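Local coordinates for protein transcriptional regulator URE2 (Saccharomyces cerevisiae, PDB 1K0D) that represses nitrogen catabolic genes by binding GATA-type transcriptional activators and holding them in the cytoplasm, and also has glutathione peroxidase activity, at residues 137-142 with 152-157. Sequence-based numbering, arbitrary orientation.
Sequences LHFRYF and ERYTDE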
loop_
_atom_site.group_PDB
_atom_site.type_symbol
_atom_site.label_atom_id
_atom_site.label_comp_id
_atom_site.label_asym_id
_atom_site.label_seq_id
_atom_site.Cartn_x
_atom_site.Cartn_y
_atom_site.Cartn_z
ATOM N N LEU B 137 11.275 4.286 -14.503
ATOM C CA LEU B 137 12.257 5.358 -14.400
ATOM C C LEU B 137 13.640 4.758 -14.162
ATOM O O LEU B 137 14.625 5.200 -14.751
ATOM C CB LEU B 137 11.898 6.314 -13.257
ATOM C CG LEU B 137 10.705 7.251 -13.482
ATOM C CD1 LEU B 137 10.322 7.920 -12.170
ATOM C CD2 LEU B 137 11.057 8.293 -14.537
ATOM N N HIS B 138 13.711 3.743 -13.304
ATOM C CA HIS B 138 14.993 3.111 -13.005
ATOM C C HIS B 138 15.693 2.521 -14.232
ATOM O O HIS B 138 16.849 2.844 -14.500
ATOM C CB HIS B 138 14.835 2.004 -11.961
ATOM C CG HIS B 138 16.119 1.299 -11.652
ATOM N ND1 HIS B 138 17.116 1.872 -10.894
ATOM C CD2 HIS B 138 16.610 0.111 -12.081
ATOM C CE1 HIS B 138 18.167 1.071 -10.869
ATOM N NE2 HIS B 138 17.886 -0.005 -11.583
ATOM N N PHE B 139 15.009 1.655 -14.972
ATOM C CA PHE B 139 15.631 1.039 -16.139
ATOM C C PHE B 139 15.843 1.996 -17.300
ATOM O O PHE B 139 16.733 1.797 -18.124
ATOM C CB PHE B 139 14.823 -0.178 -16.598
ATOM C CG PHE B 139 14.934 -1.350 -15.667
ATOM C CD1 PHE B 139 13.899 -1.667 -14.789
ATOM C CD2 PHE B 139 16.105 -2.107 -15.629
ATOM C CE1 PHE B 139 14.032 -2.722 -13.880
ATOM C CE2 PHE B 139 16.245 -3.158 -14.730
ATOM C CZ PHE B 139 15.205 -3.466 -13.851
ATOM N N ARG B 140 15.034 3.041 -17.365
ATOM C CA ARG B 140 15.178 4.010 -18.432
ATOM C C ARG B 140 16.371 4.920 -18.158
ATOM O O ARG B 140 17.094 5.288 -19.083
ATOM C CB ARG B 140 13.901 4.852 -18.556
ATOM C CG ARG B 140 14.006 6.020 -19.535
ATOM C CD ARG B 140 13.861 5.567 -20.979
ATOM N NE ARG B 140 14.195 6.627 -21.929
ATOM C CZ ARG B 140 15.435 7.037 -22.192
ATOM N NH1 ARG B 140 15.645 8.010 -23.070
ATOM N NH2 ARG B 140 16.470 6.471 -21.583
ATOM N N TYR B 141 16.605 5.253 -16.890
ATOM C CA TYR B 141 17.688 6.175 -16.554
ATOM C C TYR B 141 18.811 5.787 -15.595
ATOM O O TYR B 141 19.924 6.296 -15.727
ATOM C CB TYR B 141 17.100 7.476 -16.004
ATOM C CG TYR B 141 16.114 8.173 -16.911
ATOM C CD1 TYR B 141 14.740 8.094 -16.672
ATOM C CD2 TYR B 141 16.554 8.934 -17.994
ATOM C CE1 TYR B 141 13.826 8.763 -17.489
ATOM C CE2 TYR B 141 15.649 9.602 -18.817
ATOM C CZ TYR B 141 14.289 9.510 -18.557
ATOM O OH TYR B 141 13.396 10.142 -19.389
ATOM N N PHE B 142 18.546 4.914 -14.632
ATOM C CA PHE B 142 19.565 4.626 -13.631
ATOM C C PHE B 142 20.156 3.233 -13.482
ATOM O O PHE B 142 20.971 3.013 -12.585
ATOM C CB PHE B 142 19.042 5.072 -12.259
ATOM C CG PHE B 142 18.390 6.426 -12.266
ATOM C CD1 PHE B 142 17.002 6.544 -12.294
ATOM C CD2 PHE B 142 19.162 7.588 -12.258
ATOM C CE1 PHE B 142 16.386 7.808 -12.314
ATOM C CE2 PHE B 142 18.558 8.859 -12.280
ATOM C CZ PHE B 142 17.167 8.966 -12.307
ATOM N N GLU B 152 10.407 -1.473 -21.583
ATOM C CA GLU B 152 9.111 -1.747 -22.195
ATOM C C GLU B 152 8.140 -2.454 -21.238
ATOM O O GLU B 152 6.946 -2.170 -21.234
ATOM C CB GLU B 152 9.309 -2.592 -23.457
ATOM C CG GLU B 152 8.030 -2.912 -24.207
ATOM C CD GLU B 152 8.285 -3.653 -25.515
ATOM O OE1 GLU B 152 8.952 -4.712 -25.491
ATOM O OE2 GLU B 152 7.813 -3.175 -26.569
ATOM N N ARG B 153 8.652 -3.377 -20.432
ATOM C CA ARG B 153 7.803 -4.098 -19.485
ATOM C C ARG B 153 7.104 -3.128 -18.529
ATOM O O ARG B 153 5.886 -3.151 -18.383
ATOM C CB ARG B 153 8.641 -5.099 -18.678
ATOM C CG ARG B 153 7.926 -5.730 -17.491
ATOM C CD ARG B 153 8.872 -6.631 -16.719
ATOM N NE ARG B 153 8.319 -7.039 -15.432
ATOM C CZ ARG B 153 7.308 -7.889 -15.281
ATOM N NH1 ARG B 153 6.728 -8.432 -16.340
ATOM N NH2 ARG B 153 6.880 -8.194 -14.065
ATOM N N TYR B 154 7.881 -2.266 -17.893
ATOM C CA TYR B 154 7.322 -1.321 -16.940
ATOM C C TYR B 154 6.571 -0.137 -17.531
ATOM O O TYR B 154 5.595 0.338 -16.942
ATOM C CB TYR B 154 8.428 -0.860 -15.996
ATOM C CG TYR B 154 8.939 -2.014 -15.179
ATOM C CD1 TYR B 154 10.207 -2.550 -15.400
ATOM C CD2 TYR B 154 8.112 -2.636 -14.234
ATOM C CE1 TYR B 154 10.638 -3.680 -14.705
ATOM C CE2 TYR B 154 8.530 -3.766 -13.535
ATOM C CZ TYR B 154 9.794 -4.281 -13.778
ATOM O OH TYR B 154 10.202 -5.393 -13.097
ATOM N N THR B 155 7.008 0.341 -18.690
ATOM C CA THR B 155 6.318 1.459 -19.317
ATOM C C THR B 155 4.929 0.990 -19.753
ATOM O O THR B 155 3.948 1.722 -19.627
ATOM C CB THR B 155 7.092 1.981 -20.527
ATOM O OG1 THR B 155 8.436 2.289 -20.129
ATOM C CG2 THR B 155 6.437 3.242 -21.060
ATOM N N ASP B 156 4.852 -0.239 -20.258
ATOM C CA ASP B 156 3.577 -0.803 -20.681
ATOM C C ASP B 156 2.642 -0.940 -19.481
ATOM O O ASP B 156 1.454 -0.653 -19.579
ATOM C CB ASP B 156 3.771 -2.186 -21.295
ATOM C CG ASP B 156 4.342 -2.132 -22.690
ATOM O OD1 ASP B 156 4.597 -3.212 -23.262
ATOM O OD2 ASP B 156 4.532 -1.017 -23.215
ATOM N N GLU B 157 3.185 -1.388 -18.353
ATOM C CA GLU B 157 2.372 -1.569 -17.153
ATOM C C GLU B 157 1.805 -0.241 -16.668
ATOM O O GLU B 157 0.644 -0.172 -16.256
ATOM C CB GLU B 157 3.190 -2.237 -16.041
ATOM C CG GLU B 157 2.420 -2.469 -14.740
ATOM C CD GLU B 157 1.183 -3.353 -14.908
ATOM O OE1 GLU B 157 0.405 -3.469 -13.937
ATOM O OE2 GLU B 157 0.987 -3.933 -16.001
#
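Phe139 and Tyr154 reach toward each other from two neighbouring helices and meet side by side, without overlapping. CE1 of Phe139 comes to 3.6 Å from CE1 of Tyr154, and the adjoining CD1 atoms of Phe139 and Tyr154 are 3.8 Å apart, so the CD1-CE1 bond of each ring runs beside that of the other. The planes are only 4° from parallel and the centroids 5.8 Å apart; the contact is apolar, between side-by-side rings in nearly parallel planes, without stacking. In both residues CG stands anti to the carbonyl carbon (chi1 -64° in Tyr154), which carries the two rings to the same side of the helix pair. The backbones remain well separated, with 8.7 Å between CA of Phe139 and CA of Tyr154.

Residues 137-142 lie late in helix 112-142, and residues 152-157 lie early in helix 148-176. The pair thus lies near the connection of a helical hairpin in the all-helical C-terminal domain of the glutathione S-transferase fold. Farther along helix 112-142, away from the connection, Tyr154 packs on Met132 and Ala136, while Phe139 touches Ile147 of the connecting loop and Val151 of the second helix.

Next to the pair, each ring has its sequence neighbour against one face. His138 CD2 sits 4.0 Å above the centre of the Phe139 ring, and Arg153 CD lies over one face of Tyr154, offset toward its rim.

Polar contacts gather at the phenol. Tyr154 OH is hydrogen-bonded to Gln135 NE2 of the second subunit, whose Phe139 and Tyr154 also pack on this aromatic pair at the dimer interface. Arg153 NE adds a weak, long hydrogen bond of 3.4 Å to Tyr154 OH, fairly straight at 162°, with the hydroxyl in the guanidinium plane.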